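Local coordinates for regulatory protein (PDB 4UA1), which probably represses the mercury resistance operon by holding its operator DNA and, once the dimer binds mercury(II), switches to activating transcription, at residues T18-E23 against F60-I65; D66-V71 against Y83-L88; G70-D73 against A77-R80; D73-E76 against R80-Y83. All coordinates share one frame; numbering follows the deposited sequence.

All four contacts use helix 62-74, and they differ in what meets it. Contact 1 lies at its N-terminal end, against helix 18-22, and is a surface contact in which a leucine touches charged groups. Contacts 2, 3 and 4 join its later turns to helix 78-112 and are partly buried. Contact 2 is apolar, centred on F85; contact 3, where the two helices turn, has a lysine bonded to helix-end carbonyls; contact 4, only about 1 Å away from contact 3 between centres, is carboxylates and a guanidinium. Contacts 2 to 4 also reach the second subunit, and contact 3 holds one of the three cysteines that bind mercury.

Contact 1: T18-E23 against F60-I65; sequences TIRYYE and FTLNEI
L62 reaches R20 and E23 with its two methyl branches, and these apolar-on-polar touches make up the whole contact; the surface buried between the segments is only 129 Å². L62 CD2 sits over one face of the R20 guanidinium, 3.4 Å above its plane and shifted toward the rim. Both methyls lie near one terminal nitrogen, R20 NH1, with L62 CD2 at 3.4 Å and L62 CD1 at 3.3 Å. The bend of the arginine chain at chi2 (56°) helps turn the guanidinium back over the leucine, and the two side chains cross at about a right angle.

Toward E23 the approach is looser: L62 CD1 lies 3.9 Å from E23 OE1, again with the side chains nearly perpendicular. L62 is further packed by L25 and Q56, while R20 NH1 has a long, weak ion pair with E17.

The side-chain hydrogen bonds lie within 60-65, where T61 and E64 form a capping box at the start of helix 62-74. E64 N donates to T61 OG1 at 3.0 Å and almost straight (175°). In return T61 N donates to E64 OE1 at 3.2 Å, meeting that oxygen from above the carboxylate plane. OE1 also takes a salt bridge from K89, so this single oxygen serves both the helix start and helix 78-112.

The arrangement belongs to the helix-turn-helix domain of the MerR family, in which the helix corresponding to 18-22 probably is the one presented to operator DNA.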
loop_
_atom_site.group_PDB
_atom_site.type_symbol
_atom_site.label_atom_id
_atom_site.label_comp_id
_atom_site.label_asym_id
_atom_site.label_seq_id
_atom_site.Cartn_x
_atom_site.Cartn_y
_atom_site.Cartn_z
ATOM N N THR B 18 -2.176 14.709 16.613
ATOM C CA THR B 18 -2.801 15.987 16.444
ATOM C C THR B 18 -3.428 16.056 15.072
ATOM O O THR B 18 -4.329 16.834 14.870
ATOM C CB THR B 18 -1.800 17.137 16.622
ATOM N N ILE B 19 -2.963 15.238 14.130
ATOM C CA ILE B 19 -3.425 15.387 12.759
ATOM C C ILE B 19 -4.894 15.041 12.713
ATOM O O ILE B 19 -5.658 15.664 11.993
ATOM C CB ILE B 19 -2.615 14.525 11.743
ATOM C CG1 ILE B 19 -3.089 14.807 10.307
ATOM C CG2 ILE B 19 -2.719 13.050 12.055
ATOM C CD1 ILE B 19 -2.404 13.988 9.239
ATOM N N ARG B 20 -5.307 14.094 13.539
ATOM C CA ARG B 20 -6.687 13.645 13.520
ATOM C C ARG B 20 -7.645 14.761 13.873
ATOM O O ARG B 20 -8.610 14.975 13.149
ATOM C CB ARG B 20 -6.879 12.484 14.487
ATOM C CG ARG B 20 -7.148 11.168 13.842
ATOM C CD ARG B 20 -6.081 10.806 12.878
ATOM N NE ARG B 20 -5.981 9.358 12.784
ATOM C CZ ARG B 20 -5.299 8.747 11.824
ATOM N NH1 ARG B 20 -4.681 9.463 10.898
ATOM N NH2 ARG B 20 -5.232 7.432 11.778
ATOM N N TYR B 21 -7.412 15.480 14.969
ATOM C CA TYR B 21 -8.336 16.577 15.263
ATOM C C TYR B 21 -8.001 17.804 14.406
ATOM O O TYR B 21 -8.871 18.634 14.141
ATOM C CB TYR B 21 -8.462 16.904 16.771
ATOM C CG TYR B 21 -7.300 17.334 17.639
ATOM C CD1 TYR B 21 -6.936 18.676 17.743
ATOM C CD2 TYR B 21 -6.677 16.421 18.490
ATOM C CE1 TYR B 21 -5.909 19.083 18.596
ATOM C CE2 TYR B 21 -5.657 16.812 19.347
ATOM C CZ TYR B 21 -5.272 18.140 19.398
ATOM O OH TYR B 21 -4.246 18.513 20.255
ATOM N N TYR B 22 -6.760 17.890 13.949
ATOM C CA TYR B 22 -6.357 18.913 13.000
ATOM C C TYR B 22 -7.213 18.708 11.752
ATOM O O TYR B 22 -7.630 19.674 11.103
ATOM C CB TYR B 22 -4.852 18.822 12.670
ATOM C CG TYR B 22 -4.059 20.083 12.946
ATOM C CD2 TYR B 22 -2.661 20.085 12.988
ATOM C CE2 TYR B 22 -1.924 18.934 12.784
ATOM N N GLU B 23 -7.478 17.445 11.421
ATOM C CA GLU B 23 -8.322 17.112 10.268
ATOM C C GLU B 23 -9.799 17.006 10.569
ATOM O O GLU B 23 -10.543 16.600 9.691
ATOM C CB GLU B 23 -7.882 15.803 9.634
ATOM C CG GLU B 23 -6.714 15.973 8.709
ATOM C CD GLU B 23 -6.048 14.665 8.402
ATOM O OE1 GLU B 23 -6.569 13.622 8.866
ATOM O OE2 GLU B 23 -4.992 14.685 7.729
ATOM N N PHE B 60 -10.190 1.347 4.629
ATOM C CA PHE B 60 -10.666 2.702 4.327
ATOM C C PHE B 60 -9.493 3.676 4.450
ATOM O O PHE B 60 -8.775 3.646 5.450
ATOM C CB PHE B 60 -11.756 3.167 5.288
ATOM C CG PHE B 60 -13.043 2.416 5.225
ATOM C CD1 PHE B 60 -14.163 2.999 4.666
ATOM C CD2 PHE B 60 -13.174 1.184 5.834
ATOM C CE1 PHE B 60 -15.386 2.333 4.671
ATOM C CE2 PHE B 60 -14.373 0.516 5.828
ATOM C CZ PHE B 60 -15.485 1.099 5.258
ATOM N N THR B 61 -9.326 4.562 3.471
ATOM C CA THR B 61 -8.316 5.628 3.552
ATOM C C THR B 61 -8.803 6.685 4.494
ATOM O O THR B 61 -10.002 6.729 4.787
ATOM C CB THR B 61 -8.069 6.321 2.230
ATOM O OG1 THR B 61 -9.216 7.140 1.951
ATOM C CG2 THR B 61 -7.838 5.318 1.107
ATOM N N LEU B 62 -7.892 7.532 4.975
ATOM C CA LEU B 62 -8.274 8.628 5.859
ATOM C C LEU B 62 -9.331 9.528 5.202
ATOM O O LEU B 62 -10.283 9.971 5.831
ATOM C CB LEU B 62 -7.063 9.475 6.236
ATOM C CG LEU B 62 -6.354 9.149 7.549
ATOM C CD1 LEU B 62 -5.213 10.141 7.756
ATOM C CD2 LEU B 62 -7.294 9.103 8.778
ATOM N N ASN B 63 -9.163 9.763 3.912
ATOM C CA ASN B 63 -10.088 10.576 3.158
ATOM C C ASN B 63 -11.492 10.014 3.135
ATOM O O ASN B 63 -12.461 10.723 3.432
ATOM C CB ASN B 63 -9.571 10.727 1.740
ATOM C CG ASN B 63 -10.234 11.843 1.018
ATOM O OD1 ASN B 63 -10.979 11.615 0.065
ATOM N ND2 ASN B 63 -9.995 13.068 1.474
ATOM N N GLU B 64 -11.593 8.731 2.799
ATOM C CA GLU B 64 -12.859 8.011 2.855
ATOM C C GLU B 64 -13.484 8.092 4.242
ATOM O O GLU B 64 -14.694 8.284 4.398
ATOM C CB GLU B 64 -12.655 6.559 2.453
ATOM C CG GLU B 64 -12.158 6.451 1.041
ATOM C CD GLU B 64 -11.990 5.031 0.539
ATOM O OE1 GLU B 64 -11.666 4.120 1.341
ATOM O OE2 GLU B 64 -12.153 4.862 -0.690
ATOM N N ILE B 65 -12.652 7.941 5.258
ATOM C CA ILE B 65 -13.132 7.977 6.625
ATOM C C ILE B 65 -13.686 9.356 6.963
ATOM O O ILE B 65 -14.698 9.476 7.658
ATOM C CB ILE B 65 -12.005 7.569 7.577
ATOM C CG1 ILE B 65 -11.737 6.054 7.423
ATOM C CG2 ILE B 65 -12.337 7.944 9.000
ATOM C CD1 ILE B 65 -10.569 5.545 8.208
#

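Contact 2: D66-V71 against Y83-L88; sequences DKLLGV and YDFTIL
Two torsions set up this contact: F85 holds CG beside its backbone N and anti to the carbonyl carbon (chi1 -75°), which sends the ring across to helix 62-74, and L68 holds CG anti to its own backbone N (chi1 173°), which lays the isobutyl group along the near side of that ring. The geometry fits a CH-pi contact: L68 CA stands 4.2 Å from the centroid of the F85 ring, 23° off the ring normal, and is thus over the face though displaced toward the rim. Beyond it, L68 CG lies 3.8 Å from F85 CD2, and L68 CD1 continues to F85 CB at 3.9 Å.

V71, one turn later, approaches the same ring differently. Its CB lies at the edge in the ring plane, 3.8 Å from F85 CE2, and its methyls divide the rest: V71 CG1 is 3.8 Å from F85 CE2, and V71 CG2 is 3.9 Å from F85 CZ. With L68 CA over a face and V71 CB at the edge, the ring is probably restricted in its tilt; the segments bury 169 Å² together.

Around this pair, L68 also packs on F60 and M55. L69, turned away from F85, packs on R48, F51 and I52, so helix 62-74 packs on both helix 44-57 and helix 78-112; M82 of the latter also reaches helix 44-57, and its T86 meets I125 of the second subunit.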
loop_
_atom_site.group_PDB
_atom_site.type_symbol
_atom_site.label_atom_id
_atom_site.label_comp_id
_atom_site.label_asym_id
_atom_site.label_seq_id
_atom_site.Cartn_x
_atom_site.Cartn_y
_atom_site.Cartn_z
ATOM N N ASP B 66 -13.047 10.385 6.420
ATOM C CA ASP B 66 -13.478 11.779 6.551
ATOM C C ASP B 66 -14.894 11.977 5.995
ATOM O O ASP B 66 -15.792 12.553 6.661
ATOM C CB ASP B 66 -12.497 12.681 5.802
ATOM C CG ASP B 66 -12.624 14.139 6.173
ATOM O OD1 ASP B 66 -13.723 14.586 6.544
ATOM O OD2 ASP B 66 -11.611 14.854 6.051
ATOM N N LYS B 67 -15.073 11.531 4.750
ATOM C CA LYS B 67 -16.369 11.643 4.101
ATOM C C LYS B 67 -17.430 10.890 4.904
ATOM O O LYS B 67 -18.426 11.481 5.360
ATOM C CB LYS B 67 -16.286 11.117 2.666
ATOM N N LEU B 68 -17.165 9.605 5.121
ATOM C CA LEU B 68 -18.069 8.705 5.818
ATOM C C LEU B 68 -18.529 9.322 7.120
ATOM O O LEU B 68 -19.722 9.355 7.403
ATOM C CB LEU B 68 -17.379 7.357 6.071
ATOM C CG LEU B 68 -18.012 6.243 6.919
ATOM C CD1 LEU B 68 -17.385 4.877 6.608
ATOM C CD2 LEU B 68 -17.869 6.511 8.420
ATOM N N LEU B 69 -17.580 9.814 7.907
ATOM C CA LEU B 69 -17.916 10.397 9.184
ATOM C C LEU B 69 -18.800 11.636 9.030
ATOM O O LEU B 69 -19.710 11.846 9.831
ATOM C CB LEU B 69 -16.650 10.737 9.971
ATOM C CG LEU B 69 -15.968 9.594 10.728
ATOM C CD1 LEU B 69 -14.717 10.107 11.439
ATOM C CD2 LEU B 69 -16.946 8.971 11.726
ATOM N N GLY B 70 -18.560 12.437 7.993
ATOM C CA GLY B 70 -19.427 13.580 7.751
ATOM C C GLY B 70 -20.869 13.177 7.519
ATOM O O GLY B 70 -21.815 13.734 8.117
ATOM N N VAL B 71 -21.033 12.195 6.639
ATOM C CA VAL B 71 -22.346 11.666 6.293
ATOM C C VAL B 71 -23.056 11.033 7.496
ATOM O O VAL B 71 -24.177 11.423 7.842
ATOM C CB VAL B 71 -22.231 10.647 5.134
ATOM C CG1 VAL B 71 -23.563 10.025 4.814
ATOM C CG2 VAL B 71 -21.684 11.345 3.902
ATOM N N TYR B 83 -23.991 0.950 6.357
ATOM C CA TYR B 83 -24.208 -0.251 5.566
ATOM C C TYR B 83 -23.748 -0.070 4.125
ATOM O O TYR B 83 -22.992 -0.905 3.564
ATOM C CB TYR B 83 -25.691 -0.617 5.644
ATOM C CG TYR B 83 -26.138 -1.839 4.872
ATOM C CD1 TYR B 83 -25.875 -3.122 5.340
ATOM C CD2 TYR B 83 -26.917 -1.706 3.718
ATOM C CE1 TYR B 83 -26.320 -4.234 4.644
ATOM C CE2 TYR B 83 -27.372 -2.811 3.023
ATOM C CZ TYR B 83 -27.081 -4.075 3.491
ATOM O OH TYR B 83 -27.548 -5.183 2.804
ATOM N N ASP B 84 -24.234 1.016 3.530
ATOM C CA ASP B 84 -23.846 1.420 2.173
ATOM C C ASP B 84 -22.344 1.602 1.980
ATOM O O ASP B 84 -21.777 1.090 1.014
ATOM C CB ASP B 84 -24.554 2.709 1.795
ATOM C CG ASP B 84 -25.994 2.486 1.541
ATOM O OD1 ASP B 84 -26.346 1.317 1.301
ATOM O OD2 ASP B 84 -26.770 3.455 1.548
ATOM N N PHE B 85 -21.716 2.360 2.880
ATOM C CA PHE B 85 -20.280 2.583 2.791
ATOM C C PHE B 85 -19.514 1.265 2.927
ATOM O O PHE B 85 -18.519 1.067 2.246
ATOM C CB PHE B 85 -19.799 3.580 3.843
ATOM C CG PHE B 85 -20.154 5.023 3.543
ATOM C CD1 PHE B 85 -19.727 5.628 2.368
ATOM C CD2 PHE B 85 -20.905 5.774 4.453
ATOM C CE1 PHE B 85 -20.042 6.953 2.087
ATOM C CE2 PHE B 85 -21.226 7.096 4.189
ATOM C CZ PHE B 85 -20.794 7.693 3.005
ATOM N N THR B 86 -19.984 0.369 3.787
ATOM C CA THR B 86 -19.347 -0.927 3.965
ATOM C C THR B 86 -19.401 -1.735 2.660
ATOM O O THR B 86 -18.400 -2.347 2.272
ATOM C CB THR B 86 -20.035 -1.751 5.091
ATOM O OG1 THR B 86 -19.989 -1.021 6.318
ATOM C CG2 THR B 86 -19.384 -3.115 5.274
ATOM N N ILE B 87 -20.560 -1.730 1.985
ATOM C CA ILE B 87 -20.668 -2.364 0.652
ATOM C C ILE B 87 -19.713 -1.733 -0.378
ATOM O O ILE B 87 -19.026 -2.442 -1.164
ATOM C CB ILE B 87 -22.103 -2.288 0.116
ATOM C CG1 ILE B 87 -22.999 -3.309 0.833
ATOM C CG2 ILE B 87 -22.141 -2.574 -1.369
ATOM C CD1 ILE B 87 -24.485 -3.044 0.629
ATOM N N LEU B 88 -19.652 -0.405 -0.387
ATOM C CA LEU B 88 -18.737 0.243 -1.310
ATOM C C LEU B 88 -17.316 -0.194 -0.980
ATOM O O LEU B 88 -16.472 -0.280 -1.862
ATOM C CB LEU B 88 -18.877 1.764 -1.284
ATOM C CG LEU B 88 -20.144 2.306 -1.945
ATOM C CD1 LEU B 88 -20.223 3.820 -1.740
ATOM C CD2 LEU B 88 -20.181 1.946 -3.407
#

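Contact 3: G70-D73 against A77-R80; sequences GVVD and AKCR. With HG (mercury (II) ion), chain C.
K78, at the first turn of helix 78-112, reaches back with its ammonium to three carbonyl oxygens around the end of helix 62-74. K78 NZ donates to V72 O at 2.7 Å; the donor lies in the carbonyl plane, with a C=O...N angle of 159°. A weak second bond runs from K78 NZ to D73 O at 3.4 Å, and D75 O is a third acceptor, from the turn itself. The chain stays extended until chi4, where a bend (-53°) swings NZ in toward the carbonyls. A positive group at this C-terminal end would probably be favourable for the helix dipole.

The stem of the same side chain packs on V72: V72 CG1 lies 3.7 Å from K78 CB and 4.0 Å from K78 CD, so one lysine supplies both the apolar and the polar part of the contact.

These segments flank the tight turn of an alpha-helical hairpin, in which helix 62-74 gives way to the long helix 78-112 with A77 as N-cap residue. C79 is directed away from 70-73, into the metal site at the subunit interface. With SG anti to its backbone N (chi1 174°), it binds the mercury ion at 2.4 Å between C79 SG and HG; C114 and C123 of the second subunit complete the three sulfur ligands. The backbones of K78 and C79 are hydrogen-bonded to that subunit as well. The carboxylate of D73 faces elsewhere, in a salt bridge with R48 of helix 44-57.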
loop_
_atom_site.group_PDB
_atom_site.type_symbol
_atom_site.label_atom_id
_atom_site.label_comp_id
_atom_site.label_asym_id
_atom_site.label_seq_id
_atom_site.Cartn_x
_atom_site.Cartn_y
_atom_site.Cartn_z
ATOM N N GLY B 70 -18.560 12.437 7.993
ATOM C CA GLY B 70 -19.427 13.580 7.751
ATOM C C GLY B 70 -20.869 13.177 7.519
ATOM O O GLY B 70 -21.815 13.734 8.117
ATOM N N VAL B 71 -21.033 12.195 6.639
ATOM C CA VAL B 71 -22.346 11.666 6.293
ATOM C C VAL B 71 -23.056 11.033 7.496
ATOM O O VAL B 71 -24.177 11.423 7.842
ATOM C CB VAL B 71 -22.231 10.647 5.134
ATOM C CG1 VAL B 71 -23.563 10.025 4.814
ATOM C CG2 VAL B 71 -21.684 11.345 3.902
ATOM N N VAL B 72 -22.411 10.078 8.157
ATOM C CA VAL B 72 -23.071 9.410 9.272
ATOM C C VAL B 72 -23.418 10.424 10.357
ATOM O O VAL B 72 -24.534 10.429 10.873
ATOM C CB VAL B 72 -22.205 8.288 9.902
ATOM C CG1 VAL B 72 -22.953 7.638 11.062
ATOM C CG2 VAL B 72 -21.817 7.243 8.860
ATOM N N ASP B 73 -22.490 11.322 10.667
ATOM C CA ASP B 73 -22.766 12.338 11.685
ATOM C C ASP B 73 -23.948 13.230 11.316
ATOM O O ASP B 73 -24.697 13.649 12.191
ATOM C CB ASP B 73 -21.536 13.214 11.936
ATOM C CG ASP B 73 -20.416 12.464 12.667
ATOM O OD1 ASP B 73 -20.696 11.385 13.248
ATOM O OD2 ASP B 73 -19.248 12.946 12.641
ATOM N N ALA B 77 -30.594 8.263 9.011
ATOM C CA ALA B 77 -30.399 6.827 8.995
ATOM C C ALA B 77 -28.914 6.541 8.988
ATOM O O ALA B 77 -28.291 6.420 7.935
ATOM C CB ALA B 77 -31.069 6.220 7.780
ATOM N N LYS B 78 -28.375 6.311 10.178
ATOM C CA LYS B 78 -26.935 6.153 10.302
ATOM C C LYS B 78 -26.577 4.721 9.950
ATOM O O LYS B 78 -25.597 4.458 9.270
ATOM C CB LYS B 78 -26.456 6.532 11.700
ATOM C CG LYS B 78 -26.820 7.927 12.094
ATOM C CD LYS B 78 -26.122 8.317 13.391
ATOM C CE LYS B 78 -26.572 9.705 13.868
ATOM N NZ LYS B 78 -26.432 10.736 12.796
ATOM N N CYS B 79 -27.399 3.793 10.417
ATOM C CA CYS B 79 -27.214 2.404 10.094
ATOM C C CYS B 79 -27.210 2.188 8.567
ATOM O O CYS B 79 -26.333 1.506 8.032
ATOM C CB CYS B 79 -28.301 1.583 10.774
ATOM S SG CYS B 79 -28.302 -0.142 10.327
ATOM N N ARG B 80 -28.155 2.803 7.861
ATOM C CA ARG B 80 -28.208 2.650 6.409
ATOM C C ARG B 80 -26.930 3.199 5.738
ATOM O O ARG B 80 -26.369 2.565 4.826
ATOM C CB ARG B 80 -29.454 3.352 5.839
ATOM C CG ARG B 80 -29.583 3.271 4.324
ATOM C CD ARG B 80 -30.561 4.315 3.812
ATOM N NE ARG B 80 -29.997 5.647 4.020
ATOM C CZ ARG B 80 -30.686 6.784 3.942
ATOM N NH1 ARG B 80 -31.986 6.752 3.660
ATOM N NH2 ARG B 80 -30.070 7.954 4.158
HETATM HG HG HG C . -25.923 -0.675 10.301
#

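Contact 4: D73-E76 against R80-Y83; sequences DRDE and RDMY
D75 and D81 bring their carboxylates together at the heart of this contact, D75 OD2 lying 2.8 Å from D81 OD2 with the two carboxylate planes turned 48° apart. The other oxygen is also near, D81 OD1 being 3.3 Å from D75 OD2, a pair of acceptors with no hydrogen bond between them. At 2.56 Å resolution the exact spacing deserves caution, and a proton shared between the two acids is possible but not established.

The next shell supplies positive charge. R80 NH2 forms a salt bridge with D81 OD1 at 3.6 Å, the oxygen lying in the guanidinium plane at its edge. D75 OD2 is also near that edge but 4.4 Å from R80 NH2, beyond salt-bridge range. A turn in the arginine chain at chi3 (67°) carries the guanidinium back toward its neighbour D81, where it probably eases the crowding of negative charge.

The end of helix 62-74 positions D75: it is the first residue there to leave helical angles, its side chain is directed at helix 78-112, and its carbonyl oxygen accepts a hydrogen bond from K78 NZ. D81, with chi1 at -75°, leans back to meet it.

In the wider fold, D81 packs on V71 and V72 of helix 62-74, M82 beside it turns to F51 and M55 of helix 44-57, and R80 and Y83 meet K118 of the second subunit.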
loop_
_atom_site.group_PDB
_atom_site.type_symbol
_atom_site.label_atom_id
_atom_site.label_comp_id
_atom_site.label_asym_id
_atom_site.label_seq_id
_atom_site.Cartn_x
_atom_site.Cartn_y
_atom_site.Cartn_z
ATOM N N ASP B 73 -22.490 11.322 10.667
ATOM C CA ASP B 73 -22.766 12.338 11.685
ATOM C C ASP B 73 -23.948 13.230 11.316
ATOM O O ASP B 73 -24.697 13.649 12.191
ATOM C CB ASP B 73 -21.536 13.214 11.936
ATOM C CG ASP B 73 -20.416 12.464 12.667
ATOM O OD1 ASP B 73 -20.696 11.385 13.248
ATOM O OD2 ASP B 73 -19.248 12.946 12.641
ATOM N N ARG B 74 -24.146 13.534 10.037
ATOM C CA ARG B 74 -25.249 14.452 9.760
ATOM C C ARG B 74 -26.606 13.822 9.386
ATOM O O ARG B 74 -27.579 14.544 9.222
ATOM C CB ARG B 74 -24.801 15.424 8.674
ATOM C CG ARG B 74 -23.644 16.283 9.176
ATOM C CD ARG B 74 -23.181 17.352 8.210
ATOM N NE ARG B 74 -21.749 17.577 8.402
ATOM C CZ ARG B 74 -20.960 18.222 7.543
ATOM N NH1 ARG B 74 -21.456 18.733 6.421
ATOM N NH2 ARG B 74 -19.666 18.366 7.811
ATOM N N ASP B 75 -26.722 12.498 9.374
ATOM C CA ASP B 75 -27.915 11.869 8.808
ATOM C C ASP B 75 -28.813 11.189 9.822
ATOM O O ASP B 75 -28.374 10.812 10.906
ATOM C CB ASP B 75 -27.544 10.824 7.740
ATOM C CG ASP B 75 -27.326 11.432 6.340
ATOM O OD1 ASP B 75 -27.578 12.644 6.154
ATOM O OD2 ASP B 75 -26.922 10.688 5.419
ATOM N N GLU B 76 -30.085 11.051 9.460
ATOM C CA GLU B 76 -31.011 10.313 10.292
ATOM C C GLU B 76 -30.745 8.808 10.207
ATOM O O GLU B 76 -30.657 8.130 11.227
ATOM C CB GLU B 76 -32.464 10.638 9.909
ATOM C CG GLU B 76 -33.525 9.809 10.634
ATOM C CD GLU B 76 -34.944 10.292 10.349
ATOM O OE1 GLU B 76 -35.778 9.473 9.899
ATOM O OE2 GLU B 76 -35.229 11.491 10.591
ATOM N N ARG B 80 -28.155 2.803 7.861
ATOM C CA ARG B 80 -28.208 2.650 6.409
ATOM C C ARG B 80 -26.930 3.199 5.738
ATOM O O ARG B 80 -26.369 2.565 4.826
ATOM C CB ARG B 80 -29.454 3.352 5.839
ATOM C CG ARG B 80 -29.583 3.271 4.324
ATOM C CD ARG B 80 -30.561 4.315 3.812
ATOM N NE ARG B 80 -29.997 5.647 4.020
ATOM C CZ ARG B 80 -30.686 6.784 3.942
ATOM N NH1 ARG B 80 -31.986 6.752 3.660
ATOM N NH2 ARG B 80 -30.070 7.954 4.158
ATOM N N ASP B 81 -26.490 4.377 6.191
ATOM C CA ASP B 81 -25.307 5.018 5.643
ATOM C C ASP B 81 -24.127 4.101 5.772
ATOM O O ASP B 81 -23.418 3.806 4.809
ATOM C CB ASP B 81 -24.992 6.330 6.370
ATOM C CG ASP B 81 -25.934 7.464 5.997
ATOM O OD1 ASP B 81 -26.616 7.401 4.950
ATOM O OD2 ASP B 81 -25.988 8.440 6.773
ATOM N N MET B 82 -23.926 3.640 6.987
ATOM C CA MET B 82 -22.774 2.834 7.284
ATOM C C MET B 82 -22.796 1.517 6.498
ATOM O O MET B 82 -21.764 1.056 6.002
ATOM C CB MET B 82 -22.700 2.585 8.781
ATOM C CG MET B 82 -21.341 2.099 9.178
ATOM S SD MET B 82 -20.063 3.237 8.666
ATOM C CE MET B 82 -18.667 2.125 8.719
ATOM N N TYR B 83 -23.991 0.950 6.357
ATOM C CA TYR B 83 -24.208 -0.251 5.566
ATOM C C TYR B 83 -23.748 -0.070 4.125
ATOM O O TYR B 83 -22.992 -0.905 3.564
ATOM C CB TYR B 83 -25.691 -0.617 5.644
ATOM C CG TYR B 83 -26.138 -1.839 4.872
ATOM C CD1 TYR B 83 -25.875 -3.122 5.340
ATOM C CD2 TYR B 83 -26.917 -1.706 3.718
ATOM C CE1 TYR B 83 -26.320 -4.234 4.644
ATOM C CE2 TYR B 83 -27.372 -2.811 3.023
ATOM C CZ TYR B 83 -27.081 -4.075 3.491
ATOM O OH TYR B 83 -27.548 -5.183 2.804
#